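Local structure of shikimate 5-dehydrogenase AroE (5-dehydroshikimate reductase) (Mycobacterium tuberculosis, 4P4G) at residues P21-A26 and C263-L268; G114-H119 and A137-T142; T142-V147 and V164-R169; T203-P208 and G227-R232. The protein probably catalyses the NADP-linked interconversion of 3-dehydroshikimate and shikimate, the fourth of seven steps of chorismate biosynthesis. One frame throughout, in Å; residues are numbered along the deposited sequence.

Contact 1. Residues P21-A26 and C263-L268; sequences PQLHLA and CALAAL
Gln22 lays CB and CG against one methyl of Leu268, with Gln22 CG 3.7 Å from Leu268 CD2. A bend at chi2 (93°) turns the amide back along the same methyl, and Gln22 NE2 comes to 4.0 Å from Leu268 CD2. Leu23 starts off to one side of helix 258-267, yet its branched end reaches inward. Its CD2 lies 3.8 Å from Leu265 N and, at a similar distance, touches Ala264 CB, so this single methyl touches two successive residues. Leu265 answers with CG anti to its own backbone N (chi1 -161°), which brings Leu265 CD1 to 3.9 Å from Leu23 CD2 and almost as near to Leu23 CD1. One turn after Gln22, Ala26 meets Ala264 methyl to methyl, their CB atoms 3.5 Å apart. No hydrogen bond crosses the contact. The two helical segments run roughly antiparallel, at 143°, with their axes 9.1 Å apart at the closest. They join the substrate-binding region to the last helix of the chain: helix 236-252 receives Leu23 on Leu240 and Leu265 on Leu241, while Pro21 and Leu25 rest on Tyr38 of strand 37-42.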
loop_
_atom_site.group_PDB
_atom_site.type_symbol
_atom_site.label_atom_id
_atom_site.label_comp_id
_atom_site.label_asym_id
_atom_site.label_seq_id
_atom_site.Cartn_x
_atom_site.Cartn_y
_atom_site.Cartn_z
ATOM N N PRO A 21 -4.345 13.863 0.079
ATOM C CA PRO A 21 -4.192 15.295 0.364
ATOM C C PRO A 21 -4.792 15.688 1.705
ATOM O O PRO A 21 -4.190 16.493 2.400
ATOM C CB PRO A 21 -4.972 15.971 -0.770
ATOM C CG PRO A 21 -4.927 14.993 -1.907
ATOM C CD PRO A 21 -5.046 13.644 -1.205
ATOM N N GLN A 22 -5.958 15.139 2.039
ATOM C CA GLN A 22 -6.598 15.442 3.316
ATOM C C GLN A 22 -5.651 15.153 4.480
ATOM O O GLN A 22 -5.538 15.964 5.416
ATOM C CB GLN A 22 -7.907 14.661 3.471
ATOM C CG GLN A 22 -9.066 15.185 2.618
ATOM C CD GLN A 22 -9.192 14.505 1.271
ATOM O OE1 GLN A 22 -8.194 14.160 0.633
ATOM N NE2 GLN A 22 -10.438 14.302 0.826
ATOM N N LEU A 23 -4.959 14.014 4.421
ATOM C CA LEU A 23 -4.072 13.605 5.513
ATOM C C LEU A 23 -2.814 14.456 5.560
ATOM O O LEU A 23 -2.382 14.882 6.623
ATOM C CB LEU A 23 -3.681 12.132 5.387
ATOM C CG LEU A 23 -4.800 11.119 5.562
ATOM C CD1 LEU A 23 -4.211 9.712 5.599
ATOM C CD2 LEU A 23 -5.595 11.414 6.825
ATOM N N HIS A 24 -2.205 14.688 4.407
ATOM C CA HIS A 24 -0.972 15.461 4.377
ATOM C C HIS A 24 -1.214 16.925 4.727
ATOM O O HIS A 24 -0.428 17.521 5.457
ATOM C CB HIS A 24 -0.318 15.362 2.999
ATOM C CG HIS A 24 0.449 14.102 2.786
ATOM N ND1 HIS A 24 1.832 14.062 2.815
ATOM C CD2 HIS A 24 0.043 12.837 2.538
ATOM C CE1 HIS A 24 2.235 12.828 2.587
ATOM N NE2 HIS A 24 1.168 12.063 2.408
ATOM N N LEU A 25 -2.290 17.512 4.207
ATOM C CA LEU A 25 -2.567 18.916 4.494
ATOM C C LEU A 25 -2.850 19.116 5.977
ATOM O O LEU A 25 -2.405 20.090 6.570
ATOM C CB LEU A 25 -3.695 19.463 3.612
ATOM C CG LEU A 25 -3.267 19.597 2.150
ATOM C CD1 LEU A 25 -4.460 19.856 1.261
ATOM C CD2 LEU A 25 -2.210 20.687 1.989
ATOM N N ALA A 26 -3.577 18.177 6.578
ATOM C CA ALA A 26 -3.786 18.180 8.024
ATOM C C ALA A 26 -2.458 18.143 8.778
ATOM O O ALA A 26 -2.270 18.889 9.742
ATOM C CB ALA A 26 -4.663 17.001 8.430
ATOM N N CYS A 263 -7.158 12.364 13.479
ATOM C CA CYS A 263 -8.360 13.199 13.444
ATOM C C CYS A 263 -8.819 13.551 12.025
ATOM O O CYS A 263 -10.021 13.671 11.766
ATOM C CB CYS A 263 -8.137 14.469 14.241
ATOM S SG CYS A 263 -7.986 14.153 15.993
ATOM N N ALA A 264 -7.875 13.748 11.113
ATOM C CA ALA A 264 -8.241 14.042 9.724
ATOM C C ALA A 264 -8.925 12.836 9.101
ATOM O O ALA A 264 -9.892 12.980 8.350
ATOM C CB ALA A 264 -7.029 14.428 8.916
ATOM N N LEU A 265 -8.420 11.645 9.409
ATOM C CA LEU A 265 -8.995 10.427 8.857
ATOM C C LEU A 265 -10.437 10.291 9.339
ATOM O O LEU A 265 -11.320 9.896 8.581
ATOM C CB LEU A 265 -8.165 9.204 9.248
ATOM C CG LEU A 265 -8.392 7.959 8.379
ATOM C CD1 LEU A 265 -7.557 8.024 7.102
ATOM C CD2 LEU A 265 -8.065 6.702 9.148
ATOM N N ALA A 266 -10.675 10.655 10.597
ATOM C CA ALA A 266 -12.018 10.580 11.174
ATOM C C ALA A 266 -12.966 11.623 10.581
ATOM O O ALA A 266 -14.190 11.473 10.661
ATOM C CB ALA A 266 -11.959 10.725 12.695
ATOM N N ALA A 267 -12.399 12.683 10.004
ATOM C CA ALA A 267 -13.188 13.777 9.432
ATOM C C ALA A 267 -13.574 13.526 7.971
ATOM O O ALA A 267 -14.344 14.297 7.395
ATOM C CB ALA A 267 -12.444 15.093 9.560
ATOM N N LEU A 268 -13.019 12.472 7.376
ATOM C CA LEU A 268 -13.392 12.074 6.023
ATOM C C LEU A 268 -14.834 11.586 6.022
ATOM O O LEU A 268 -15.389 11.285 7.079
ATOM C CB LEU A 268 -12.474 10.953 5.532
ATOM C CG LEU A 268 -10.974 11.255 5.397
ATOM C CD1 LEU A 268 -10.225 9.990 5.063
ATOM C CD2 LEU A 268 -10.698 12.311 4.334
#

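Contact 2. Residues G114-H119 and A137-T142; sequences GAAAGH and AELGVT
Gly118 and Val141 make the close-packed end of this contact, Gly118 O lying 3.3 Å from Val141 CB. The same oxygen accepts from the backbone of the next residue, with Thr142 N 2.9 Å from Gly118 O, an N-H...O angle of 149° and the donor tilted 31° from the carbonyl plane. Further along, the methyl of Ala116 rests against two apolar branches, 3.7 Å from Val141 CG1 and 3.9 Å from Leu139 CD1, and Leu139 also reaches Ala110 and Leu113 of helix 105-113. Between Leu139 and Val141 the chain turns at Gly140, whose positive phi completes a Schellman motif at the end of helix 129-139. Both segments then head the same way, 11° apart, into strands 119-123 and 143-148, neighbours in the parallel Rossmann-type sheet. On the solvent side the backbones do not hydrogen-bond each other from Ala116 to Ala117, and two waters bridge them. Ala116 O and Leu139 O, 3.0 Å apart, are both acceptors and cannot bond; water 1 instead accepts from Ala116 N and donates to Leu139 O. Water 2 donates to both Ala117 O (2.6 Å) and Gly140 O (2.7 Å), joining two carbonyls from exposed residues.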
loop_
_atom_site.group_PDB
_atom_site.type_symbol
_atom_site.label_atom_id
_atom_site.label_comp_id
_atom_site.label_asym_id
_atom_site.label_seq_id
_atom_site.Cartn_x
_atom_site.Cartn_y
_atom_site.Cartn_z
ATOM N N GLY A 114 -1.556 -4.366 13.037
ATOM C CA GLY A 114 -1.202 -4.330 14.451
ATOM C C GLY A 114 -0.404 -5.549 14.894
ATOM O O GLY A 114 0.670 -5.423 15.487
ATOM N N ALA A 115 -0.941 -6.731 14.605
ATOM C CA ALA A 115 -0.273 -7.993 14.917
ATOM C C ALA A 115 -0.734 -9.076 13.950
ATOM O O ALA A 115 -1.843 -9.009 13.418
ATOM C CB ALA A 115 -0.557 -8.410 16.355
ATOM N N ALA A 116 0.132 -10.055 13.723
ATOM C CA ALA A 116 -0.163 -11.237 12.908
ATOM C C ALA A 116 0.953 -12.239 13.176
ATOM O O ALA A 116 2.117 -11.851 13.273
ATOM C CB ALA A 116 -0.214 -10.889 11.441
ATOM N N ALA A 117 0.623 -13.521 13.288
ATOM C CA ALA A 117 1.632 -14.484 13.739
ATOM C C ALA A 117 1.535 -15.873 13.110
ATOM O O ALA A 117 2.372 -16.741 13.385
ATOM C CB ALA A 117 1.602 -14.598 15.255
ATOM N N GLY A 118 0.521 -16.087 12.280
ATOM C CA GLY A 118 0.271 -17.417 11.750
ATOM C C GLY A 118 0.327 -17.487 10.239
ATOM O O GLY A 118 1.256 -16.969 9.622
ATOM N N HIS A 119 -0.658 -18.151 9.645
ATOM C CA HIS A 119 -0.698 -18.302 8.196
ATOM C C HIS A 119 -1.396 -17.101 7.590
ATOM O O HIS A 119 -2.419 -16.647 8.115
ATOM C CB HIS A 119 -1.449 -19.581 7.824
ATOM C CG HIS A 119 -1.009 -20.784 8.599
ATOM N ND1 HIS A 119 0.228 -21.368 8.428
ATOM C CD2 HIS A 119 -1.642 -21.519 9.544
ATOM C CE1 HIS A 119 0.342 -22.403 9.241
ATOM N NE2 HIS A 119 -0.782 -22.520 9.926
ATOM N N ALA A 137 5.774 -10.286 6.905
ATOM C CA ALA A 137 7.014 -10.849 7.452
ATOM C C ALA A 137 7.501 -10.075 8.682
ATOM O O ALA A 137 7.950 -10.677 9.662
ATOM C CB ALA A 137 8.101 -10.919 6.381
ATOM N N GLU A 138 7.416 -8.746 8.629
ATOM C CA GLU A 138 7.828 -7.908 9.755
ATOM C C GLU A 138 6.987 -8.205 11.000
ATOM O O GLU A 138 7.493 -8.197 12.126
ATOM C CB GLU A 138 7.713 -6.427 9.387
ATOM C CG GLU A 138 8.046 -5.467 10.524
ATOM C CD GLU A 138 9.527 -5.131 10.605
ATOM O OE1 GLU A 138 10.264 -5.435 9.642
ATOM O OE2 GLU A 138 9.953 -4.555 11.632
ATOM N N LEU A 139 5.701 -8.472 10.792
ATOM C CA LEU A 139 4.791 -8.785 11.901
ATOM C C LEU A 139 5.070 -10.160 12.503
ATOM O O LEU A 139 4.695 -10.433 13.647
ATOM C CB LEU A 139 3.338 -8.720 11.439
ATOM C CG LEU A 139 2.790 -7.328 11.133
ATOM C CD1 LEU A 139 1.401 -7.405 10.528
ATOM C CD2 LEU A 139 2.794 -6.479 12.400
ATOM N N GLY A 140 5.701 -11.033 11.723
ATOM C CA GLY A 140 6.083 -12.342 12.218
ATOM C C GLY A 140 5.264 -13.534 11.737
ATOM O O GLY A 140 5.285 -14.574 12.397
ATOM N N VAL A 141 4.566 -13.417 10.605
ATOM C CA VAL A 141 3.768 -14.556 10.107
ATOM C C VAL A 141 4.651 -15.770 9.770
ATOM O O VAL A 141 5.822 -15.616 9.428
ATOM C CB VAL A 141 2.853 -14.181 8.900
ATOM C CG1 VAL A 141 1.940 -12.995 9.256
ATOM C CG2 VAL A 141 3.669 -13.902 7.655
ATOM N N THR A 142 4.105 -16.977 9.903
ATOM C CA THR A 142 4.916 -18.183 9.693
ATOM C C THR A 142 4.999 -18.559 8.214
ATOM O O THR A 142 5.994 -19.132 7.753
ATOM C CB THR A 142 4.399 -19.389 10.503
ATOM O OG1 THR A 142 3.032 -19.657 10.160
ATOM C CG2 THR A 142 4.509 -19.134 12.008
HETATM O O HOH W 1 2.817 -9.287 15.141
HETATM O O HOH W 2 4.790 -16.419 14.325
#

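Contact 3. Residues T142-V147 and V164-R169; sequences TDITVV and VGVATR
Ile144 and Ala167 begin the pairing of two parallel strands that, with helix 151-163, form a beta-alpha-beta unit of the Rossmann-type domain, the two strands lying at one margin of its parallel sheet. Ile144 N donates to Ala167 O at 2.9 Å. Ile144 O in turn accepts from Arg169 N at 3.1 Å, and it also receives a CA-H...O contact from Thr168. Arg169 O accepts from Val146 N at 2.8 Å, in a nearly straight bond (171°). The backbone of Thr145, between these donors, turns to the other neighbour, strand 119-123, where it pairs with Ala120 and Val122; Asp143 likewise bonds Ala120. Thr168 OG1 is satisfied within its own segment, donating to Val166 O at 3.0 Å from well above the carbonyl plane (62° out of it). On the face shared by Ile144 and Thr168, Ile144 CG1 packs 3.9 Å from Val166 CG1, the two side chains crossing at about a right angle. Helix 129-139 covers Ile144 there through Val133 and Leu136. The opposite face bears Asp143, Thr145, Ala167 and Arg169. Arg169 CG stands between the backbone N and the carbonyl carbon (chi1 76°), and the extended chain beyond it brings the guanidinium across Thr145. Thr145 OG1 lies over a face of that group, too badly angled for a hydrogen bond, while Thr145 CG2 sits 3.7 Å above the guanidinium plane, offset toward its rim.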
loop_
_atom_site.group_PDB
_atom_site.type_symbol
_atom_site.label_atom_id
_atom_site.label_comp_id
_atom_site.label_asym_id
_atom_site.label_seq_id
_atom_site.Cartn_x
_atom_site.Cartn_y
_atom_site.Cartn_z
ATOM N N THR A 142 4.105 -16.977 9.903
ATOM C CA THR A 142 4.916 -18.183 9.693
ATOM C C THR A 142 4.999 -18.559 8.214
ATOM O O THR A 142 5.994 -19.132 7.753
ATOM C CB THR A 142 4.399 -19.389 10.503
ATOM O OG1 THR A 142 3.032 -19.657 10.160
ATOM C CG2 THR A 142 4.509 -19.134 12.008
ATOM N N ASP A 143 3.957 -18.232 7.461
ATOM C CA ASP A 143 3.927 -18.595 6.055
ATOM C C ASP A 143 2.913 -17.750 5.314
ATOM O O ASP A 143 1.936 -17.276 5.900
ATOM C CB ASP A 143 3.618 -20.082 5.882
ATOM C CG ASP A 143 2.172 -20.396 6.107
ATOM O OD1 ASP A 143 1.757 -20.414 7.282
ATOM O OD2 ASP A 143 1.447 -20.618 5.113
ATOM N N ILE A 144 3.172 -17.531 4.029
ATOM C CA ILE A 144 2.330 -16.693 3.203
ATOM C C ILE A 144 1.959 -17.444 1.938
ATOM O O ILE A 144 2.818 -18.018 1.281
ATOM C CB ILE A 144 3.054 -15.389 2.814
ATOM C CG1 ILE A 144 3.258 -14.509 4.058
ATOM C CG2 ILE A 144 2.277 -14.648 1.705
ATOM C CD1 ILE A 144 4.254 -13.358 3.854
ATOM N N THR A 145 0.673 -17.457 1.602
ATOM C CA THR A 145 0.257 -17.975 0.300
ATOM C C THR A 145 -0.102 -16.780 -0.589
ATOM O O THR A 145 -0.888 -15.920 -0.196
ATOM C CB THR A 145 -0.933 -18.959 0.441
ATOM O OG1 THR A 145 -0.535 -20.100 1.220
ATOM C CG2 THR A 145 -1.427 -19.435 -0.928
ATOM N N VAL A 146 0.511 -16.702 -1.771
ATOM C CA VAL A 146 0.225 -15.634 -2.728
ATOM C C VAL A 146 -0.778 -16.142 -3.755
ATOM O O VAL A 146 -0.545 -17.157 -4.406
ATOM C CB VAL A 146 1.502 -15.191 -3.457
ATOM C CG1 VAL A 146 1.176 -14.193 -4.585
ATOM C CG2 VAL A 146 2.482 -14.582 -2.471
ATOM N N VAL A 147 -1.898 -15.443 -3.880
ATOM C CA VAL A 147 -2.935 -15.808 -4.843
ATOM C C VAL A 147 -3.012 -14.685 -5.867
ATOM O O VAL A 147 -3.321 -13.559 -5.526
ATOM C CB VAL A 147 -4.321 -15.942 -4.172
ATOM C CG1 VAL A 147 -5.347 -16.471 -5.170
ATOM C CG2 VAL A 147 -4.255 -16.857 -2.960
ATOM N N VAL A 164 12.975 -13.156 2.884
ATOM C CA VAL A 164 12.750 -12.507 4.180
ATOM C C VAL A 164 12.388 -13.518 5.271
ATOM O O VAL A 164 11.874 -13.152 6.327
ATOM C CB VAL A 164 11.712 -11.357 4.116
ATOM C CG1 VAL A 164 12.204 -10.261 3.187
ATOM C CG2 VAL A 164 10.337 -11.860 3.679
ATOM N N GLY A 165 12.659 -14.790 4.995
ATOM C CA GLY A 165 12.575 -15.837 6.000
ATOM C C GLY A 165 11.205 -16.456 6.200
ATOM O O GLY A 165 10.972 -17.130 7.199
ATOM N N VAL A 166 10.295 -16.243 5.255
ATOM C CA VAL A 166 8.939 -16.767 5.389
ATOM C C VAL A 166 8.661 -17.834 4.334
ATOM O O VAL A 166 8.942 -17.618 3.156
ATOM C CB VAL A 166 7.896 -15.640 5.260
ATOM C CG1 VAL A 166 6.493 -16.205 5.287
ATOM C CG2 VAL A 166 8.067 -14.635 6.380
ATOM N N ALA A 167 8.115 -18.976 4.750
ATOM C CA ALA A 167 7.704 -20.023 3.805
ATOM C C ALA A 167 6.562 -19.499 2.950
ATOM O O ALA A 167 5.481 -19.182 3.459
ATOM C CB ALA A 167 7.281 -21.295 4.536
ATOM N N THR A 168 6.799 -19.386 1.647
ATOM C CA THR A 168 5.822 -18.753 0.764
ATOM C C THR A 168 5.516 -19.691 -0.404
ATOM O O THR A 168 6.388 -20.445 -0.835
ATOM C CB THR A 168 6.352 -17.376 0.260
ATOM O OG1 THR A 168 6.757 -16.578 1.382
ATOM C CG2 THR A 168 5.279 -16.597 -0.510
ATOM N N ARG A 169 4.274 -19.678 -0.892
ATOM C CA ARG A 169 3.925 -20.474 -2.067
ATOM C C ARG A 169 2.838 -19.770 -2.859
ATOM O O ARG A 169 2.203 -18.828 -2.368
ATOM C CB ARG A 169 3.456 -21.878 -1.675
ATOM C CG ARG A 169 2.035 -21.886 -1.120
ATOM C CD ARG A 169 1.684 -23.195 -0.427
ATOM N NE ARG A 169 0.552 -23.000 0.478
ATOM C CZ ARG A 169 -0.728 -23.017 0.109
ATOM N NH1 ARG A 169 -1.063 -23.238 -1.159
ATOM N NH2 ARG A 169 -1.680 -22.817 1.013
#

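Contact 4. Residues T203-P208 and G227-R232; sequences TLAAIP and GSAGGR
Pro208 and Arg232 are linked through their backbones: Arg232 N donates to Pro208 O at 2.9 Å, nearly straight at 168°, although the donor is tilted 33° from the carbonyl plane. Followed outward, the Arg232 side chain starts with CB, 3.8 Å from that same Pro208 O. CG lies anti to the backbone N (chi1 177°), and from there CD, NE and the guanidinium run on in an extended line that leads away from 203-208. The arginine side chain thus touches this segment with its root alone. Just before it, Gly231 CA is 3.5 Å from Pro208 O, and a CB here would run into Ile207 O, so the lack of a side chain lets the two backbones come this close. Ala229, in the last turn of helix 221-229, sets its CB 3.3 Å from Ala205 O and 4.2 Å from Ala205 CB. Gly230 ends that helix in a Schellman motif, while a type I turn from Leu204 to Ile207 reverses the other chain, so two helix exits lie side by side as they enter strands 209-212 and 232-234. Arg232 also pairs with Leu210, carrying the parallel pairing onward. With otherwise only methyl and carbonyl contacts, no polar side-chain group takes part, and directionality rests on the single N-H...O bond.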
loop_
_atom_site.group_PDB
_atom_site.type_symbol
_atom_site.label_atom_id
_atom_site.label_comp_id
_atom_site.label_asym_id
_atom_site.label_seq_id
_atom_site.Cartn_x
_atom_site.Cartn_y
_atom_site.Cartn_z
ATOM N N THR A 203 -15.769 -17.602 -1.250
ATOM C CA THR A 203 -14.688 -18.492 -0.836
ATOM C C THR A 203 -13.784 -17.826 0.199
ATOM O O THR A 203 -13.365 -18.458 1.178
ATOM C CB THR A 203 -13.860 -18.935 -2.052
ATOM O OG1 THR A 203 -14.709 -19.660 -2.951
ATOM C CG2 THR A 203 -12.704 -19.828 -1.629
ATOM N N LEU A 204 -13.490 -16.551 -0.022
ATOM C CA LEU A 204 -12.613 -15.782 0.859
ATOM C C LEU A 204 -13.287 -15.342 2.168
ATOM O O LEU A 204 -12.600 -14.992 3.125
ATOM C CB LEU A 204 -12.070 -14.561 0.114
ATOM C CG LEU A 204 -11.231 -14.788 -1.147
ATOM C CD1 LEU A 204 -11.108 -13.461 -1.894
ATOM C CD2 LEU A 204 -9.867 -15.346 -0.798
ATOM N N ALA A 205 -14.620 -15.383 2.213
ATOM C CA ALA A 205 -15.382 -14.788 3.324
ATOM C C ALA A 205 -15.031 -15.375 4.683
ATOM O O ALA A 205 -15.238 -14.735 5.716
ATOM C CB ALA A 205 -16.875 -14.913 3.074
ATOM N N ALA A 206 -14.512 -16.600 4.676
ATOM C CA ALA A 206 -14.210 -17.327 5.904
ATOM C C ALA A 206 -12.927 -16.887 6.611
ATOM O O ALA A 206 -12.597 -17.422 7.668
ATOM C CB ALA A 206 -14.169 -18.822 5.625
ATOM N N ILE A 207 -12.209 -15.924 6.043
ATOM C CA ILE A 207 -10.948 -15.479 6.648
ATOM C C ILE A 207 -11.242 -14.702 7.932
ATOM O O ILE A 207 -12.170 -13.884 7.970
ATOM C CB ILE A 207 -10.115 -14.625 5.668
ATOM C CG1 ILE A 207 -8.656 -14.521 6.118
ATOM C CG2 ILE A 207 -10.704 -13.234 5.484
ATOM C CD1 ILE A 207 -7.832 -15.723 5.723
ATOM N N PRO A 208 -10.461 -14.959 8.994
ATOM C CA PRO A 208 -10.715 -14.297 10.282
ATOM C C PRO A 208 -10.457 -12.786 10.278
ATOM O O PRO A 208 -11.126 -12.047 11.014
ATOM C CB PRO A 208 -9.723 -14.992 11.226
ATOM C CG PRO A 208 -9.471 -16.335 10.588
ATOM C CD PRO A 208 -9.486 -16.060 9.119
ATOM N N GLY A 227 -17.206 -9.381 6.575
ATOM C CA GLY A 227 -17.947 -8.783 7.678
ATOM C C GLY A 227 -19.181 -9.589 8.034
ATOM O O GLY A 227 -19.457 -9.872 9.212
ATOM N N SER A 228 -19.935 -9.978 7.014
ATOM C CA SER A 228 -21.133 -10.779 7.241
ATOM C C SER A 228 -20.818 -12.126 7.900
ATOM O O SER A 228 -21.594 -12.619 8.719
ATOM C CB SER A 228 -21.880 -11.000 5.924
ATOM O OG SER A 228 -23.186 -11.481 6.167
ATOM N N ALA A 229 -19.674 -12.706 7.536
ATOM C CA ALA A 229 -19.266 -14.033 7.992
ATOM C C ALA A 229 -18.719 -14.033 9.416
ATOM O O ALA A 229 -18.478 -15.097 9.993
ATOM C CB ALA A 229 -18.234 -14.626 7.033
ATOM N N GLY A 230 -18.510 -12.844 9.977
ATOM C CA GLY A 230 -17.990 -12.737 11.331
ATOM C C GLY A 230 -16.535 -12.296 11.417
ATOM O O GLY A 230 -15.985 -12.167 12.513
ATOM N N GLY A 231 -15.903 -12.064 10.272
ATOM C CA GLY A 231 -14.495 -11.708 10.254
ATOM C C GLY A 231 -14.259 -10.246 10.565
ATOM O O GLY A 231 -15.181 -9.436 10.465
ATOM N N ARG A 232 -13.033 -9.910 10.955
ATOM C CA ARG A 232 -12.648 -8.520 11.173
ATOM C C ARG A 232 -12.301 -7.817 9.876
ATOM O O ARG A 232 -11.445 -8.280 9.124
ATOM C CB ARG A 232 -11.455 -8.419 12.118
ATOM C CG ARG A 232 -11.013 -6.978 12.288
ATOM C CD ARG A 232 -9.870 -6.801 13.253
ATOM N NE ARG A 232 -9.624 -5.375 13.454
ATOM C CZ ARG A 232 -8.467 -4.862 13.849
ATOM N NH1 ARG A 232 -7.433 -5.654 14.086
ATOM N NH2 ARG A 232 -8.350 -3.551 14.001
#

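Overall arrangement
Contacts 2, 3 and 4 follow one another along the chain, but across the parallel Rossmann-type sheet contact 2 lies between contacts 3 and 4. All three are nested within the long loop of chain that contact 1 closes. Contacts 2 and 3 share Thr142, have centres 11 Å apart and touch directly, Ala137 CB lying 3.6 Å from Val164 CG2. Contact 3 pairs the outermost strand at one margin of this sheet, and contact 4 the outermost strand at the other; their centres are 21 Å apart. Contact 1 stands apart, with its centre 34 Å from that of contact 3 across the chain's centre. It is near the bound shikimate: the Leu23 side chain is about 8 Å from the ligand, while His24 bonds Gln247, a pocket residue.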